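Side-chain contacts in endo-1,4-beta-xylanase (Pseudoalteromonas haloplanktis, PDB 1H12), which probably hydrolyses internal beta-1,4 linkages of xylan, as a cold-adapted endo-xylanase of glycoside hydrolase family 8: residues E94-L99 / A150-N155; F102-Q107 / Y169-T174. All coordinates share one frame; numbering follows the deposited sequence.

Contact 1: E94-L99 / A150-N155; sequences EEFDNL and AFALLN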
ATOM      1  N   GLU A  94      13.797   5.254  15.288  1.00  9.03           N
ATOM      2  CA  GLU A  94      14.566   4.048  15.487  1.00  9.73           C
ATOM      3  C   GLU A  94      13.961   2.900  14.688  1.00  8.41           C
ATOM      4  O   GLU A  94      14.690   2.112  14.063  1.00  9.10           O
ATOM      5  CB  GLU A  94      14.638   3.660  16.972  1.00 12.95           C
ATOM      6  N   GLU A  95      12.656   2.754  14.792  1.00  8.31           N
ATOM      7  CA  GLU A  95      11.949   1.689  14.056  1.00  8.09           C
ATOM      8  C   GLU A  95      12.170   1.848  12.565  1.00  8.10           C
ATOM      9  O   GLU A  95      12.434   0.858  11.865  1.00  8.40           O
ATOM     10  CB  GLU A  95      10.469   1.702  14.421  1.00  9.09           C
ATOM     11  CG  GLU A  95      10.136   1.272  15.855  1.00 10.27           C
ATOM     12  CD  GLU A  95      10.286   2.364  16.886  1.00 11.95           C
ATOM     13  OE1 GLU A  95      10.692   3.506  16.651  1.00 12.22           O
ATOM     14  OE2 GLU A  95       9.863   2.045  18.017  1.00 18.39           O
ATOM     15  N   PHE A  96      12.014   3.069  12.067  1.00  7.86           N
ATOM     16  CA  PHE A  96      12.252   3.362  10.660  1.00  7.36           C
ATOM     17  C   PHE A  96      13.653   2.921  10.268  1.00  7.25           C
ATOM     18  O   PHE A  96      13.848   2.203   9.264  1.00  7.43           O
ATOM     19  CB  PHE A  96      12.058   4.836  10.392  1.00  7.77           C
ATOM     20  CG  PHE A  96      12.179   5.220   8.945  1.00  6.97           C
ATOM     21  CD1 PHE A  96      13.409   5.292   8.321  1.00  7.78           C
ATOM     22  CD2 PHE A  96      11.039   5.514   8.229  1.00  7.52           C
ATOM     23  CE1 PHE A  96      13.481   5.593   6.981  1.00  7.81           C
ATOM     24  CE2 PHE A  96      11.112   5.864   6.914  1.00  7.85           C
ATOM     25  CZ  PHE A  96      12.338   5.904   6.275  1.00  8.01           C
ATOM     26  N   ASP A  97      14.633   3.362  11.020  1.00  7.54           N
ATOM     27  CA  ASP A  97      16.026   3.131  10.675  1.00  7.58           C
ATOM     28  C   ASP A  97      16.373   1.645  10.712  1.00  7.57           C
ATOM     29  O   ASP A  97      17.114   1.146   9.884  1.00  7.81           O
ATOM     30  CB  ASP A  97      16.935   3.905  11.603  1.00  8.37           C
ATOM     31  CG  ASP A  97      16.972   5.384  11.333  1.00  9.54           C
ATOM     32  OD1 ASP A  97      16.332   5.840  10.359  1.00  9.35           O
ATOM     33  OD2 ASP A  97      17.635   6.127  12.101  1.00 12.27           O
ATOM     34  N   ASN A  98      15.822   0.930  11.683  1.00  7.64           N
ATOM     35  CA  ASN A  98      16.078  -0.486  11.783  1.00  8.01           C
ATOM     36  C   ASN A  98      15.523  -1.261  10.604  1.00  7.39           C
ATOM     37  O   ASN A  98      16.123  -2.219  10.107  1.00  8.00           O
ATOM     38  CB  ASN A  98      15.575  -1.060  13.121  1.00  8.35           C
ATOM     39  CG  ASN A  98      16.347  -0.571  14.331  1.00  8.54           C
ATOM     40  OD1 ASN A  98      17.491  -0.109  14.206  1.00  9.74           O
ATOM     41  ND2 ASN A  98      15.722  -0.700  15.498  1.00  9.28           N
ATOM     42  N   LEU A  99      14.314  -0.862  10.153  1.00  7.18           N
ATOM     43  CA  LEU A  99      13.721  -1.476   8.974  1.00  6.83           C
ATOM     44  C   LEU A  99      14.486  -1.105   7.712  1.00  6.84           C
ATOM     45  O   LEU A  99      14.703  -1.957   6.838  1.00  7.48           O
ATOM     46  CB  LEU A  99      12.249  -1.038   8.825  1.00  7.24           C
ATOM     47  CG  LEU A  99      11.281  -1.581   9.877  1.00  7.19           C
ATOM     48  CD1 LEU A  99       9.917  -0.963   9.626  1.00  8.51           C
ATOM     49  CD2 LEU A  99      11.184  -3.096   9.849  1.00  8.40           C
ATOM     50  N   ALA A 150      10.550   4.724  -1.492  1.00  6.60           N
ATOM     51  CA  ALA A 150      10.901   6.087  -1.910  1.00  6.89           C
ATOM     52  C   ALA A 150      10.087   7.121  -1.165  1.00  6.75           C
ATOM     53  O   ALA A 150      10.610   8.137  -0.696  1.00  7.45           O
ATOM     54  CB  ALA A 150      10.693   6.227  -3.399  1.00  7.75           C
ATOM     55  N   PHE A 151       8.785   6.878  -1.078  1.00  6.65           N
ATOM     56  CA  PHE A 151       7.881   7.758  -0.350  1.00  6.74           C
ATOM     57  C   PHE A 151       8.343   7.928   1.107  1.00  6.71           C
ATOM     58  O   PHE A 151       8.452   9.044   1.629  1.00  7.15           O
ATOM     59  CB  PHE A 151       6.462   7.207  -0.418  1.00  7.22           C
ATOM     60  CG  PHE A 151       5.465   8.028   0.337  1.00  6.93           C
ATOM     61  CD1 PHE A 151       4.999   9.257  -0.143  1.00  7.47           C
ATOM     62  CD2 PHE A 151       4.964   7.585   1.545  1.00  7.48           C
ATOM     63  CE1 PHE A 151       4.129  10.028   0.554  1.00  7.83           C
ATOM     64  CE2 PHE A 151       4.063   8.329   2.261  1.00  7.91           C
ATOM     65  CZ  PHE A 151       3.643   9.571   1.770  1.00  8.18           C
ATOM     66  N   ALA A 152       8.558   6.814   1.791  1.00  6.85           N
ATOM     67  CA  ALA A 152       8.928   6.866   3.174  1.00  6.84           C
ATOM     68  C   ALA A 152      10.253   7.569   3.410  1.00  6.75           C
ATOM     69  O   ALA A 152      10.398   8.366   4.350  1.00  7.29           O
ATOM     70  CB  ALA A 152       8.954   5.438   3.733  1.00  8.00           C
ATOM     71  N   LEU A 153      11.244   7.313   2.553  1.00  7.24           N
ATOM     72  CA  LEU A 153      12.560   7.927   2.651  1.00  7.09           C
ATOM     73  C   LEU A 153      12.516   9.442   2.430  1.00  7.55           C
ATOM     74  O   LEU A 153      13.206  10.209   3.123  1.00  7.67           O
ATOM     75  CB  LEU A 153      13.530   7.244   1.703  1.00  7.66           C
ATOM     76  CG  LEU A 153      13.941   5.830   2.117  1.00  7.28           C
ATOM     77  CD1 LEU A 153      14.498   5.087   0.911  1.00  8.47           C
ATOM     78  CD2 LEU A 153      14.950   5.838   3.259  1.00  8.23           C
ATOM     79  N   LEU A 154      11.712   9.897   1.461  1.00  7.20           N
ATOM     80  CA  LEU A 154      11.585  11.329   1.256  1.00  7.48           C
ATOM     81  C   LEU A 154      11.001  11.999   2.464  1.00  7.40           C
ATOM     82  O   LEU A 154      11.429  13.103   2.858  1.00  8.24           O
ATOM     83  CB  LEU A 154      10.717  11.624   0.031  1.00  7.83           C
ATOM     84  CG  LEU A 154      11.362  11.404  -1.336  1.00  8.26           C
ATOM     85  CD1 LEU A 154      10.298  11.527  -2.400  1.00  9.09           C
ATOM     86  CD2 LEU A 154      12.521  12.374  -1.581  1.00  8.89           C
ATOM     87  N   ASN A 155      10.004  11.370   3.092  1.00  7.36           N
ATOM     88  CA  ASN A 155       9.413  11.917   4.307  1.00  7.80           C
ATOM     89  C   ASN A 155      10.396  11.912   5.480  1.00  7.50           C
ATOM     90  O   ASN A 155      10.432  12.850   6.253  1.00  8.51           O
ATOM     91  CB  ASN A 155       8.130  11.178   4.642  1.00  7.62           C
ATOM     92  CG  ASN A 155       6.945  11.626   3.799  1.00  7.82           C
ATOM     93  OD1 ASN A 155       6.591  10.860   2.776  1.00 10.57           O
ATOM     94  ND2 ASN A 155       6.375  12.689   4.102  1.00  6.57           N
TER
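Phe96 reaches from helix 93-107 to Ala152 and Leu153 on helix 143-160, and its ring is all that the first segment contributes to the join. The backbones stay well apart, 8.9 Å between Phe96 CA and Ala152 CA, and the phenyl ring bridges that distance. CG lies anti to the backbone N (chi1 -176°), and the bend at CB turns the ring toward helix 143-160. Its far end does the touching. Phe96 CE2 lies 3.9 Å from Ala152 CB and 3.7 Å from Ala152 O, which it approaches obliquely. A small alanine at this position lets the ring come close to the helix backbone. Leu153 comes in from another direction: CB points past the ring, but the CD2 methyl turns back to it and sits at the edge, close to the ring plane, 4.0 Å from Phe96 CZ. The two side chains cross at about a right angle.

All three touching residues are buried, and other groups help wall in the ring: Trp160 meets it edge-to-face, Tyr168 stands nearly perpendicular to it, and Met84 touches it from helix 77-89. In contrast to this buried ring, the next residues give the helix a polar, partly solvent-exposed side. Asp97 and Asn98 are partly exposed and take no part in the pairing; Asp97 OD1 is hydrogen-bonded to Tyr168 OH, and Asn98 ND2 to Tyr50 OH.

Were Phe96 cut back to alanine, a gap would probably open between the two helices, leaving Leu153 CD2 and Ala152 CB without their aromatic neighbour. No hydrogen bond or charge pair spans the two segments, so the join rests on shape and on the exclusion of water around one ring.

Contact 2: F102-Q107 / Y169-T174; sequences FAKAYQ and YNDAIT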
ATOM      1  N   PHE A 102      17.762  -2.980   7.281  1.00  7.53           N
ATOM      2  CA  PHE A 102      17.534  -4.340   6.794  1.00  7.49           C
ATOM      3  C   PHE A 102      17.292  -4.366   5.310  1.00  7.09           C
ATOM      4  O   PHE A 102      17.824  -5.200   4.569  1.00  8.12           O
ATOM      5  CB  PHE A 102      16.329  -4.924   7.528  1.00  7.62           C
ATOM      6  CG  PHE A 102      16.034  -6.364   7.176  1.00  7.60           C
ATOM      7  CD1 PHE A 102      15.295  -6.701   6.031  1.00  7.94           C
ATOM      8  CD2 PHE A 102      16.502  -7.379   7.986  1.00  8.55           C
ATOM      9  CE1 PHE A 102      15.080  -8.004   5.716  1.00  8.91           C
ATOM     10  CE2 PHE A 102      16.257  -8.705   7.645  1.00  9.10           C
ATOM     11  CZ  PHE A 102      15.561  -9.001   6.516  1.00  9.16           C
ATOM     12  N   ALA A 103      16.444  -3.478   4.833  1.00  7.61           N
ATOM     13  CA  ALA A 103      16.077  -3.463   3.408  1.00  7.56           C
ATOM     14  C   ALA A 103      17.328  -3.214   2.559  1.00  7.85           C
ATOM     15  O   ALA A 103      17.569  -3.938   1.578  1.00  8.20           O
ATOM     16  CB  ALA A 103      15.034  -2.386   3.143  1.00  8.18           C
ATOM     17  N   LYS A 104      18.083  -2.184   2.902  1.00  8.18           N
ATOM     18  CA  LYS A 104      19.210  -1.815   2.109  1.00  9.41           C
ATOM     19  C   LYS A 104      20.297  -2.892   2.103  1.00  9.68           C
ATOM     20  O   LYS A 104      20.946  -3.123   1.089  1.00 11.08           O
ATOM     21  CB  LYS A 104      19.710  -0.425   2.555  1.00 12.31           C
ATOM     22  CG  LYS A 104      20.690   0.239   1.709  1.00 15.87           C
ATOM     23  CD  LYS A 104      20.967   1.727   2.256  1.00 17.38           C
ATOM     24  CE  LYS A 104      21.963   2.378   1.395  1.00 22.39           C
ATOM     25  NZ  LYS A 104      22.269   3.652   1.986  1.00 20.78           N
ATOM     26  N   ALA A 105      20.467  -3.575   3.229  1.00  9.22           N
ATOM     27  CA  ALA A 105      21.495  -4.597   3.345  1.00  9.21           C
ATOM     28  C   ALA A 105      21.078  -5.915   2.697  1.00  9.21           C
ATOM     29  O   ALA A 105      21.915  -6.574   2.078  1.00 11.05           O
ATOM     30  CB  ALA A 105      21.825  -4.877   4.801  1.00 10.91           C
ATOM     31  N   TYR A 106      19.840  -6.324   2.910  1.00  8.16           N
ATOM     32  CA  TYR A 106      19.439  -7.692   2.646  1.00  8.81           C
ATOM     33  C   TYR A 106      18.404  -7.848   1.530  1.00  9.07           C
ATOM     34  O   TYR A 106      18.388  -8.887   0.867  1.00 10.97           O
ATOM     35  CB  TYR A 106      18.939  -8.345   3.934  1.00  8.60           C
ATOM     36  CG  TYR A 106      19.897  -8.296   5.068  1.00  8.26           C
ATOM     37  CD1 TYR A 106      21.169  -8.826   4.965  1.00  9.92           C
ATOM     38  CD2 TYR A 106      19.577  -7.705   6.278  1.00  8.93           C
ATOM     39  CE1 TYR A 106      22.068  -8.780   6.013  1.00 10.47           C
ATOM     40  CE2 TYR A 106      20.468  -7.645   7.314  1.00  9.76           C
ATOM     41  CZ  TYR A 106      21.728  -8.168   7.171  1.00  9.80           C
ATOM     42  OH  TYR A 106      22.605  -8.110   8.243  1.00 12.00           O
ATOM     43  N   GLN A 107      17.515  -6.876   1.334  1.00  8.30           N
ATOM     44  CA  GLN A 107      16.561  -6.941   0.243  1.00  7.98           C
ATOM     45  C   GLN A 107      17.111  -6.446  -1.074  1.00  7.86           C
ATOM     46  O   GLN A 107      16.768  -6.973  -2.140  1.00  8.98           O
ATOM     47  CB  GLN A 107      15.241  -6.241   0.619  1.00  7.68           C
ATOM     48  CG  GLN A 107      14.495  -6.961   1.708  1.00  7.76           C
ATOM     49  CD  GLN A 107      13.304  -6.177   2.273  1.00  7.77           C
ATOM     50  OE1 GLN A 107      13.403  -4.975   2.514  1.00  9.31           O
ATOM     51  NE2 GLN A 107      12.205  -6.887   2.536  1.00  7.99           N
ATOM     52  N   TYR A 169      17.559  11.319   1.986  1.00  8.72           N
ATOM     53  CA  TYR A 169      17.253  11.963   0.726  1.00  8.88           C
ATOM     54  C   TYR A 169      17.994  11.286  -0.409  1.00  8.31           C
ATOM     55  O   TYR A 169      17.411  10.975  -1.455  1.00  9.16           O
ATOM     56  CB  TYR A 169      17.585  13.458   0.790  1.00  9.30           C
ATOM     57  CG  TYR A 169      17.083  14.181  -0.445  1.00  9.43           C
ATOM     58  CD1 TYR A 169      15.754  14.452  -0.611  1.00  9.86           C
ATOM     59  CD2 TYR A 169      17.933  14.517  -1.477  1.00  9.90           C
ATOM     60  CE1 TYR A 169      15.268  15.047  -1.781  1.00  9.76           C
ATOM     61  CE2 TYR A 169      17.492  15.094  -2.624  1.00 10.27           C
ATOM     62  CZ  TYR A 169      16.139  15.374  -2.773  1.00 10.09           C
ATOM     63  OH  TYR A 169      15.706  15.947  -3.964  1.00 11.42           O
ATOM     64  N   ASN A 170      19.309  11.070  -0.254  1.00  9.17           N
ATOM     65  CA  ASN A 170      20.045  10.417  -1.291  1.00  9.37           C
ATOM     66  C   ASN A 170      19.509   9.002  -1.543  1.00  8.97           C
ATOM     67  O   ASN A 170      19.424   8.547  -2.697  1.00  9.32           O
ATOM     68  CB  ASN A 170      21.547  10.304  -0.943  1.00 12.50           C
ATOM     69  N   ASP A 171      19.164   8.297  -0.463  1.00  8.48           N
ATOM     70  CA  ASP A 171      18.591   6.973  -0.619  1.00  8.43           C
ATOM     71  C   ASP A 171      17.263   7.042  -1.390  1.00  8.06           C
ATOM     72  O   ASP A 171      16.967   6.173  -2.216  1.00  8.52           O
ATOM     73  CB  ASP A 171      18.419   6.282   0.712  1.00  9.04           C
ATOM     74  CG  ASP A 171      19.707   5.846   1.363  1.00 10.70           C
ATOM     75  OD1 ASP A 171      20.745   5.840   0.685  1.00 15.57           O
ATOM     76  OD2 ASP A 171      19.715   5.501   2.553  1.00 11.89           O
ATOM     77  N   ALA A 172      16.459   8.066  -1.120  1.00  7.80           N
ATOM     78  CA  ALA A 172      15.182   8.204  -1.801  1.00  8.21           C
ATOM     79  C   ALA A 172      15.367   8.488  -3.292  1.00  8.69           C
ATOM     80  O   ALA A 172      14.645   7.923  -4.123  1.00  8.60           O
ATOM     81  CB  ALA A 172      14.389   9.350  -1.210  1.00  9.29           C
ATOM     82  N   ILE A 173      16.294   9.375  -3.653  1.00  8.67           N
ATOM     83  CA  ILE A 173      16.518   9.700  -5.039  1.00  9.22           C
ATOM     84  C   ILE A 173      17.058   8.483  -5.785  1.00  8.93           C
ATOM     85  O   ILE A 173      16.679   8.231  -6.923  1.00  9.71           O
ATOM     86  CB  ILE A 173      17.418  10.937  -5.219  1.00 11.28           C
ATOM     87  CG1 ILE A 173      16.747  12.156  -4.543  1.00 12.69           C
ATOM     88  CG2 ILE A 173      17.791  11.160  -6.652  1.00 14.82           C
ATOM     89  CD1 ILE A 173      15.444  12.477  -4.997  1.00 15.44           C
ATOM     90  N   THR A 174      17.930   7.696  -5.146  1.00  8.67           N
ATOM     91  CA  THR A 174      18.393   6.466  -5.720  1.00  8.81           C
ATOM     92  C   THR A 174      17.206   5.535  -5.993  1.00  8.27           C
ATOM     93  O   THR A 174      17.121   4.917  -7.066  1.00  8.91           O
ATOM     94  CB  THR A 174      19.403   5.808  -4.783  1.00  9.78           C
ATOM     95  OG1 THR A 174      20.546   6.669  -4.676  1.00 11.63           O
ATOM     96  CG2 THR A 174      19.858   4.452  -5.292  1.00 10.72           C
TER
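This is a surface salt bridge between two helices of the family 8 (alpha/alpha)6 barrel: Lys104 on helix 93-107 reaches across to Asp171 on helix 168-182. The nearest CA atoms, of Lys104 and Asp171, are 9.2 Å apart, and a fully extended lysine chain makes up the difference. Every torsion is close to anti (chi1 -169°), which carries the ammonium group out to the carboxylate, where the two side chains cross at about a right angle. Lys104 NZ donates to Asp171 OD1 at 3.0 Å, arriving on the syn side of that oxygen but 29° out of the carboxylate plane. Its second bond, to OD2, is weak. The strongest polar partner of the carboxylate is Trp100 NE1, one turn before Lys104 on the same helix, which donates a hydrogen bond to OD2, so helix 93-107 holds the aspartate by a charged and a neutral donor. The Asn170 carbonyl takes two donors from Thr174, one turn later, on opposite faces of its plane: the backbone N and the side-chain OG1, the latter 2.9 Å from Asn170 O.

In the fold
Of the three helices involved, 93-107 comes first along the chain from the N terminus and supplies one side of both contacts: 94-99 on its early turns, 102-107 toward its end. The chain then runs through strands 123-128 and 134-136 before helix 143-160 returns to the early turns, where contact 1 closes a loop of 50 residues. Helix 168-182 follows and reaches the later part, so contact 2 closes one of 61. The two loops cross, neither nested in the other, and the contact centres lie about 9 Å apart. Consecutive helices 143-160 and 168-182 also pack directly, Leu154 CD2 standing 3.6 Å from Ala172 CB. Three helices of the barrel are thus tied together, through a buried ring and a surface ion pair.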